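PDB 1E5D: Rubredoxin\:oxygen oxidoreductase from Desulfovibrio gigas, which catalyses the four-electron reduction of dioxygen to two water molecules, using a diiron centre and flavin mononucleotide. Local coordinates for residues Val76-Glu81 against Val160-Asp165; Val124-Thr129 against Thr138-Arg143; Pro148-Ser153 against Asn164-Gln169. One frame throughout, in Å; residues are numbered along the deposited sequence.

Contact 1 of 3, residues Val76-Glu81 against Val160-Asp165; sequences VIQHLE and VLISND. With FEO (mu-oxo-diiron), chain D.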
# COMPACT_ATOMS: atom_id res chain seq x y z
N VAL A 76 7.91 1.20 37.37
CA VAL A 76 6.60 0.64 37.05
C VAL A 76 6.44 0.54 35.54
O VAL A 76 6.37 1.57 34.85
CB VAL A 76 5.45 1.48 37.64
CG1 VAL A 76 4.12 1.02 37.06
CG2 VAL A 76 5.43 1.38 39.16
N ILE A 77 6.39 -0.67 35.00
CA ILE A 77 6.24 -0.81 33.55
C ILE A 77 4.81 -1.20 33.19
O ILE A 77 4.38 -2.32 33.44
CB ILE A 77 7.21 -1.83 32.96
CG1 ILE A 77 8.64 -1.68 33.50
CG2 ILE A 77 7.21 -1.74 31.44
CD1 ILE A 77 9.19 -0.29 33.21
N GLN A 78 4.14 -0.21 32.61
CA GLN A 78 2.72 -0.24 32.33
C GLN A 78 2.39 -0.77 30.94
O GLN A 78 1.21 -1.02 30.68
CB GLN A 78 2.12 1.17 32.45
CG GLN A 78 2.73 1.98 33.59
CD GLN A 78 1.75 3.06 34.02
OE1 GLN A 78 0.84 2.78 34.80
NE2 GLN A 78 1.94 4.27 33.51
N HIS A 79 3.38 -0.91 30.09
CA HIS A 79 3.10 -1.34 28.70
C HIS A 79 4.42 -1.88 28.16
O HIS A 79 5.45 -1.26 28.45
CB HIS A 79 2.50 -0.16 27.97
CG HIS A 79 2.15 -0.21 26.52
ND1 HIS A 79 1.71 -1.33 25.87
CD2 HIS A 79 2.18 0.77 25.57
CE1 HIS A 79 1.49 -1.06 24.60
NE2 HIS A 79 1.77 0.22 24.39
N LEU A 80 4.44 -3.00 27.46
CA LEU A 80 5.74 -3.59 27.12
C LEU A 80 6.18 -3.28 25.70
O LEU A 80 7.27 -3.65 25.27
CB LEU A 80 5.73 -5.10 27.37
CG LEU A 80 6.19 -5.52 28.77
CD1 LEU A 80 7.59 -4.99 29.03
CD2 LEU A 80 5.22 -5.02 29.84
N GLU A 81 5.33 -2.59 24.95
CA GLU A 81 5.71 -2.09 23.63
C GLU A 81 7.01 -1.30 23.76
O GLU A 81 7.20 -0.58 24.74
CB GLU A 81 4.57 -1.26 23.07
CG GLU A 81 4.83 -0.65 21.71
CD GLU A 81 3.53 -0.21 21.05
OE1 GLU A 81 2.47 -0.35 21.69
OE2 GLU A 81 3.60 0.25 19.90
N VAL A 160 -3.77 12.24 40.11
CA VAL A 160 -2.86 12.07 39.00
C VAL A 160 -3.05 10.69 38.37
O VAL A 160 -2.78 9.68 39.01
CB VAL A 160 -1.38 12.20 39.39
CG1 VAL A 160 -0.51 12.22 38.14
CG2 VAL A 160 -1.15 13.45 40.24
N LEU A 161 -3.53 10.69 37.14
CA LEU A 161 -3.65 9.46 36.38
C LEU A 161 -2.52 9.38 35.36
O LEU A 161 -2.42 10.23 34.47
CB LEU A 161 -5.00 9.38 35.68
CG LEU A 161 -5.28 8.10 34.90
CD1 LEU A 161 -5.34 6.89 35.83
CD2 LEU A 161 -6.56 8.25 34.09
N ILE A 162 -1.68 8.37 35.51
CA ILE A 162 -0.60 8.05 34.58
C ILE A 162 -1.05 6.88 33.71
O ILE A 162 -1.07 5.77 34.24
CB ILE A 162 0.70 7.74 35.33
CG1 ILE A 162 1.09 8.82 36.35
CG2 ILE A 162 1.83 7.49 34.34
CD1 ILE A 162 2.24 8.46 37.26
N SER A 163 -1.40 7.14 32.46
CA SER A 163 -2.22 6.31 31.60
C SER A 163 -1.55 5.59 30.44
O SER A 163 -2.29 5.08 29.57
CB SER A 163 -3.33 7.19 30.96
OG SER A 163 -2.72 8.35 30.44
N ASN A 164 -0.24 5.50 30.36
CA ASN A 164 0.45 4.90 29.21
C ASN A 164 -0.06 5.51 27.91
O ASN A 164 -0.14 6.74 27.82
CB ASN A 164 0.41 3.39 29.24
CG ASN A 164 -0.78 2.57 28.86
OD1 ASN A 164 -1.03 2.40 27.65
ND2 ASN A 164 -1.52 2.04 29.82
N ASP A 165 -0.32 4.74 26.87
CA ASP A 165 -0.72 5.30 25.59
C ASP A 165 -2.10 5.95 25.63
O ASP A 165 -2.43 6.80 24.81
CB ASP A 165 -0.72 4.19 24.53
CG ASP A 165 0.67 3.77 24.10
OD1 ASP A 165 1.58 4.62 24.05
OD2 ASP A 165 0.85 2.56 23.80
FE1 FEO D . 3.26 4.22 22.93
FE2 FEO D . 1.63 1.31 22.55
O FEO D . 3.52 2.49 22.88
O HOH W 1 4.55 4.24 24.99
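His79, Glu81 and Asp165 meet at a single iron, and this shared ligation ties the two segments at the metal. Asp165 OD2 lies 1.9 Å from atom FE2 of the mu-oxo-diiron group, with His79 NE2 at 2.1 Å and Glu81 OE1 at 2.0 Å; His146 completes the protein ligands. Because the other carboxylate oxygen, Asp165 OD1, binds FE1, the aspartate bridges the pair, and Asp83 and His226 serve FE1 with it. The carboxylate stands almost square to the imidazole, the planes 86° apart, and His79 NE2 and Asp165 OD2 come within 2.6 Å because both bind FE2. With CG of His79 anti to its backbone N (chi1 177°), the ring leaves the loop toward the iron, and Glu81 CB covers part of one ring face. His79, Glu81 and Asp83 follow the alternating HxExDH pattern of the metallo-beta-lactamase fold, in the loop after strand 74-77. Outside the metal shell, Asn164 OD1 accepts the backbone N-H of Asp165 (N to OD1 2.6 Å) from above the carbonyl plane, probably helping to steady the bridging residue. Gln78 crosses Ile162 at about a right angle, its NE2 packed on Ile162 CG2 at 3.3 Å and weakly bonded to Ile162 O, while Asp49 is the stronger partner of that amide. Glu81 OE2 is hydrogen-bonded to Trp263 NE1 of the second subunit.

Contact 2 of 3, residues Val124-Thr129 against Thr138-Arg143; sequences VKHGET and TFYETR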
# COMPACT_ATOMS: atom_id res chain seq x y z
N VAL A 124 1.62 -6.67 39.78
CA VAL A 124 0.55 -6.01 40.52
C VAL A 124 -0.79 -6.38 39.91
O VAL A 124 -0.86 -6.75 38.74
CB VAL A 124 0.72 -4.48 40.56
CG1 VAL A 124 1.92 -4.13 41.42
CG2 VAL A 124 0.88 -3.90 39.16
N LYS A 125 -1.84 -6.32 40.71
CA LYS A 125 -3.18 -6.78 40.40
C LYS A 125 -4.13 -5.61 40.24
O LYS A 125 -3.89 -4.52 40.78
CB LYS A 125 -3.65 -7.72 41.50
CG LYS A 125 -4.19 -9.07 41.07
CD LYS A 125 -4.21 -10.03 42.26
CE LYS A 125 -5.54 -10.00 42.99
NZ LYS A 125 -6.26 -11.30 42.91
N HIS A 126 -5.22 -5.82 39.50
CA HIS A 126 -6.15 -4.71 39.27
C HIS A 126 -6.66 -4.19 40.61
O HIS A 126 -7.21 -4.94 41.42
CB HIS A 126 -7.29 -5.14 38.36
CG HIS A 126 -8.34 -4.09 38.16
ND1 HIS A 126 -8.15 -2.97 37.39
CD2 HIS A 126 -9.61 -3.99 38.64
CE1 HIS A 126 -9.25 -2.22 37.40
NE2 HIS A 126 -10.15 -2.82 38.16
N GLY A 127 -6.47 -2.91 40.88
CA GLY A 127 -6.97 -2.34 42.12
C GLY A 127 -5.95 -2.38 43.24
O GLY A 127 -6.11 -1.74 44.28
N GLU A 128 -4.87 -3.12 43.05
CA GLU A 128 -3.86 -3.17 44.12
C GLU A 128 -3.27 -1.78 44.35
O GLU A 128 -3.18 -0.97 43.43
CB GLU A 128 -2.78 -4.18 43.77
CG GLU A 128 -1.58 -4.30 44.69
CD GLU A 128 -0.80 -5.58 44.38
OE1 GLU A 128 -1.44 -6.54 43.89
OE2 GLU A 128 0.42 -5.65 44.60
N THR A 129 -2.89 -1.54 45.60
CA THR A 129 -2.20 -0.32 45.95
C THR A 129 -0.77 -0.63 46.39
O THR A 129 -0.43 -1.77 46.69
CB THR A 129 -2.85 0.48 47.09
OG1 THR A 129 -3.03 -0.41 48.20
CG2 THR A 129 -4.21 1.00 46.66
N THR A 138 -2.27 3.58 43.07
CA THR A 138 -3.18 2.46 42.84
C THR A 138 -3.17 2.01 41.38
O THR A 138 -3.20 2.83 40.46
CB THR A 138 -4.60 2.85 43.27
OG1 THR A 138 -4.58 3.13 44.68
CG2 THR A 138 -5.57 1.70 43.04
N PHE A 139 -3.13 0.70 41.16
CA PHE A 139 -2.99 0.17 39.82
C PHE A 139 -4.30 -0.36 39.24
O PHE A 139 -4.97 -1.17 39.87
CB PHE A 139 -1.97 -0.98 39.79
CG PHE A 139 -0.58 -0.54 40.22
CD1 PHE A 139 0.06 0.49 39.57
CD2 PHE A 139 0.06 -1.17 41.28
CE1 PHE A 139 1.33 0.89 39.95
CE2 PHE A 139 1.32 -0.76 41.67
CZ PHE A 139 1.95 0.27 41.01
N TYR A 140 -4.62 0.11 38.03
CA TYR A 140 -5.81 -0.43 37.36
C TYR A 140 -5.41 -1.09 36.05
O TYR A 140 -4.51 -0.64 35.33
CB TYR A 140 -6.85 0.67 37.13
CG TYR A 140 -7.44 1.17 38.43
CD1 TYR A 140 -8.24 0.34 39.21
CD2 TYR A 140 -7.19 2.46 38.87
CE1 TYR A 140 -8.78 0.79 40.40
CE2 TYR A 140 -7.73 2.92 40.06
CZ TYR A 140 -8.52 2.08 40.82
OH TYR A 140 -9.05 2.54 42.01
N GLU A 141 -6.10 -2.19 35.75
CA GLU A 141 -5.83 -2.90 34.50
C GLU A 141 -6.74 -2.38 33.39
O GLU A 141 -7.92 -2.09 33.59
CB GLU A 141 -6.02 -4.41 34.68
CG GLU A 141 -5.04 -5.05 35.66
CD GLU A 141 -5.15 -6.56 35.67
OE1 GLU A 141 -6.22 -7.10 35.33
OE2 GLU A 141 -4.14 -7.21 36.01
N THR A 142 -6.15 -2.28 32.21
CA THR A 142 -6.83 -1.76 31.03
C THR A 142 -6.47 -2.62 29.83
O THR A 142 -6.02 -2.11 28.81
CB THR A 142 -6.44 -0.29 30.78
OG1 THR A 142 -5.04 -0.09 31.00
CG2 THR A 142 -7.14 0.63 31.77
N ARG A 143 -6.69 -3.93 29.98
CA ARG A 143 -6.38 -4.88 28.92
C ARG A 143 -6.98 -4.43 27.58
O ARG A 143 -8.08 -3.88 27.59
CB ARG A 143 -6.85 -6.29 29.27
CG ARG A 143 -6.82 -6.61 30.75
CD ARG A 143 -5.83 -7.70 31.13
NE ARG A 143 -6.46 -8.98 31.42
CZ ARG A 143 -6.39 -9.75 32.49
NH1 ARG A 143 -5.68 -9.43 33.56
NH2 ARG A 143 -7.07 -10.90 32.51
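Glu141 donates its backbone N-H to the imidazole of His126, a nearly straight bond (173°) of 2.7 Å between Glu141 N and His126 ND1. The donor lies in the ring plane, and since ND1 serves as acceptor, the ring is probably neutral with its proton on NE2. CG of His126 is anti to the backbone N (chi1 176°), which swings the ring over to the strand. Two backbone bonds frame Phe139: Gly127 N donates to Phe139 O at 2.5 Å, and Phe139 N donates to Glu128 O at 2.8 Å. Lys125 to Glu128 form a type II beta turn with Gly127 at its third position, where a CB would be jammed against the carbonyl O of His126. Together with the paired bonds to Phe139 this makes a G1 beta bulge, after which Thr129 and Thr138 form an antiparallel non-hydrogen-bonded pair with their side chains side by side.

Packing surrounds these bonds. The His126 and Tyr140 rings meet obliquely, planes at 59°, with His126 CE1 at the tyrosine edge, 3.3 Å from Tyr140 CD1. Glu141 CG lies 3.5 Å from His126 CB, while Glu141 OE1 forms a salt bridge with Arg143 NH1 of its own segment. On the buried side Val124 CG1 rests 3.4 Å from Phe139 CE2, the two side chains nearly perpendicular. Val124 also touches Met151, and Phe139 touches Ser153, both on strand 151-155. The turn thus carries the chain from strand 121-124, at one margin of the seven-stranded sheet, to strand 129-131, at the margin of the six-stranded sheet, where strand 136-141 is its neighbour.

Contact 3 of 3, residues Pro148-Ser153 against Asn164-Gln169; sequences PDSMVS and NDIFGQ. With FEO (mu-oxo-diiron), chain D.
Ser150 and Met151 hold the amide of Asn164 by its nitrogen alone. One amide hydrogen bond runs to the serine hydroxyl, Asn164 ND2 to Ser150 OG at 3.2 Å, and another to the peptide carbonyl, Asn164 ND2 to Met151 O at 3.0 Å. Both partners are tilted somewhat from the amide plane, and the nitrogen approaches Met151 O from well above the carbonyl plane, 56° out of it. With CG set between the backbone N and the carbonyl carbon (chi1 77°), the amide faces strand 151-155; two acceptors on its nitrogen, with the Asp165 N-H on OD1, fix its rotation. Ser150 OG is also hydrogen-bonded to Leu145 O, its strongest partner, and to Thr142 OG1.

Apolar contact flanks these bonds. Val152 and Ile166 are steeply crossed and meet through methyl groups, Val152 CG1 lying 3.7 Å from Ile166 CD1. Val152 CG1 also lies 3.9 Å from Asn164 ND2, while Ile166 CD1 approaches the serine oxygen. The other branch of the isoleucine, CG2, lies over one face of the Phe167 ring, offset toward its rim.

Beyond the strand the chain turns at once: Asp165 to Gly168 make a type II beta turn, closed by Gly168 N to Asp165 O at 2.8 Å, and Gln169 NE2 bonds Phe167 O on a lone pair, in the carbonyl plane. This is a metal-ligand loop of the metallo-beta-lactamase fold, in which neighbouring antiparallel strands brace the residue preceding the aspartate that bridges the two irons.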
# COMPACT_ATOMS: atom_id res chain seq x y z
N PRO A 148 -2.71 -6.39 25.71
CA PRO A 148 -3.17 -7.09 26.91
C PRO A 148 -2.49 -6.62 28.19
O PRO A 148 -3.13 -6.68 29.24
CB PRO A 148 -2.77 -8.55 26.66
CG PRO A 148 -2.58 -8.65 25.19
CD PRO A 148 -2.19 -7.30 24.68
N ASP A 149 -1.24 -6.19 28.14
CA ASP A 149 -0.46 -5.85 29.33
C ASP A 149 -0.79 -4.48 29.90
O ASP A 149 -0.40 -4.15 31.02
CB ASP A 149 1.04 -5.89 29.03
CG ASP A 149 1.40 -5.16 27.74
OD1 ASP A 149 1.54 -3.92 27.79
OD2 ASP A 149 1.55 -5.82 26.69
N SER A 150 -1.50 -3.67 29.13
CA SER A 150 -1.84 -2.31 29.51
C SER A 150 -2.47 -2.20 30.90
O SER A 150 -3.42 -2.90 31.27
CB SER A 150 -2.80 -1.73 28.47
OG SER A 150 -3.22 -0.43 28.82
N MET A 151 -1.94 -1.28 31.68
CA MET A 151 -2.50 -0.91 32.97
C MET A 151 -2.20 0.56 33.26
O MET A 151 -1.27 1.11 32.67
CB MET A 151 -1.93 -1.77 34.10
CG MET A 151 -0.62 -1.21 34.63
SD MET A 151 0.02 -2.16 36.02
CE MET A 151 1.69 -1.54 36.08
N VAL A 152 -2.97 1.18 34.14
CA VAL A 152 -2.71 2.60 34.40
C VAL A 152 -2.46 2.82 35.89
O VAL A 152 -2.75 1.93 36.70
CB VAL A 152 -3.86 3.47 33.89
CG1 VAL A 152 -4.17 3.13 32.43
CG2 VAL A 152 -5.10 3.30 34.74
N SER A 153 -1.93 3.98 36.25
CA SER A 153 -1.58 4.23 37.64
C SER A 153 -2.28 5.47 38.18
O SER A 153 -2.29 6.52 37.55
CB SER A 153 -0.07 4.40 37.83
OG SER A 153 0.56 3.13 37.81
N ASN A 164 -0.24 5.50 30.36
CA ASN A 164 0.45 4.90 29.21
C ASN A 164 -0.06 5.51 27.91
O ASN A 164 -0.14 6.74 27.82
CB ASN A 164 0.41 3.39 29.24
CG ASN A 164 -0.78 2.57 28.86
OD1 ASN A 164 -1.03 2.40 27.65
ND2 ASN A 164 -1.52 2.04 29.82
N ASP A 165 -0.32 4.74 26.87
CA ASP A 165 -0.72 5.30 25.59
C ASP A 165 -2.10 5.95 25.63
O ASP A 165 -2.43 6.80 24.81
CB ASP A 165 -0.72 4.19 24.53
CG ASP A 165 0.67 3.77 24.10
OD1 ASP A 165 1.58 4.62 24.05
OD2 ASP A 165 0.85 2.56 23.80
N ILE A 166 -2.95 5.54 26.57
CA ILE A 166 -4.31 6.07 26.63
C ILE A 166 -4.30 7.57 26.84
O ILE A 166 -3.62 8.08 27.74
CB ILE A 166 -5.10 5.35 27.75
CG1 ILE A 166 -4.96 3.83 27.67
CG2 ILE A 166 -6.56 5.76 27.80
CD1 ILE A 166 -5.38 3.11 28.92
N PHE A 167 -5.05 8.27 26.00
CA PHE A 167 -5.19 9.72 26.04
C PHE A 167 -3.98 10.38 25.39
O PHE A 167 -3.88 11.60 25.31
CB PHE A 167 -5.36 10.25 27.47
CG PHE A 167 -6.59 9.67 28.14
CD1 PHE A 167 -7.85 9.88 27.59
CD2 PHE A 167 -6.49 8.92 29.31
CE1 PHE A 167 -8.98 9.35 28.18
CE2 PHE A 167 -7.62 8.39 29.90
CZ PHE A 167 -8.86 8.61 29.33
N GLY A 168 -3.06 9.53 24.93
CA GLY A 168 -1.86 10.01 24.28
C GLY A 168 -2.20 10.73 22.99
O GLY A 168 -3.20 10.52 22.31
N GLN A 169 -1.32 11.64 22.59
CA GLN A 169 -1.50 12.25 21.28
C GLN A 169 -0.11 12.44 20.69
O GLN A 169 0.82 12.73 21.43
CB GLN A 169 -2.26 13.57 21.34
CG GLN A 169 -2.91 13.93 22.65
CD GLN A 169 -1.90 14.37 23.69
OE1 GLN A 169 -1.01 15.17 23.45
NE2 GLN A 169 -2.03 13.83 24.90
FE1 FEO D . 3.26 4.22 22.93
FE2 FEO D . 1.63 1.31 22.55
O FEO D . 3.52 2.49 22.88
O HOH W 1 4.55 4.24 24.99

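In the fold
Contacts 1 and 3 are buried and only about 5 Å apart between centres, sharing Asn164 and Asp165 at the end of strand 160-164; contact 2 lies at the surface, its centre about 11 to 12 Å from either. All three reach the six-stranded sheet, where strands 136-141, 151-155 and 160-164 are successive neighbours, and Phe139 of contact 2 touches Val76 of contact 1. Chemistry follows position relative to the irons and the surface. Metal ligation dominates contact 1, buried amide hydrogen bonds with a little methyl packing make contact 3, and backbone bonds, a turn and a histidine-to-backbone bond make contact 2. Ser153 joins the buried pair through Gln78.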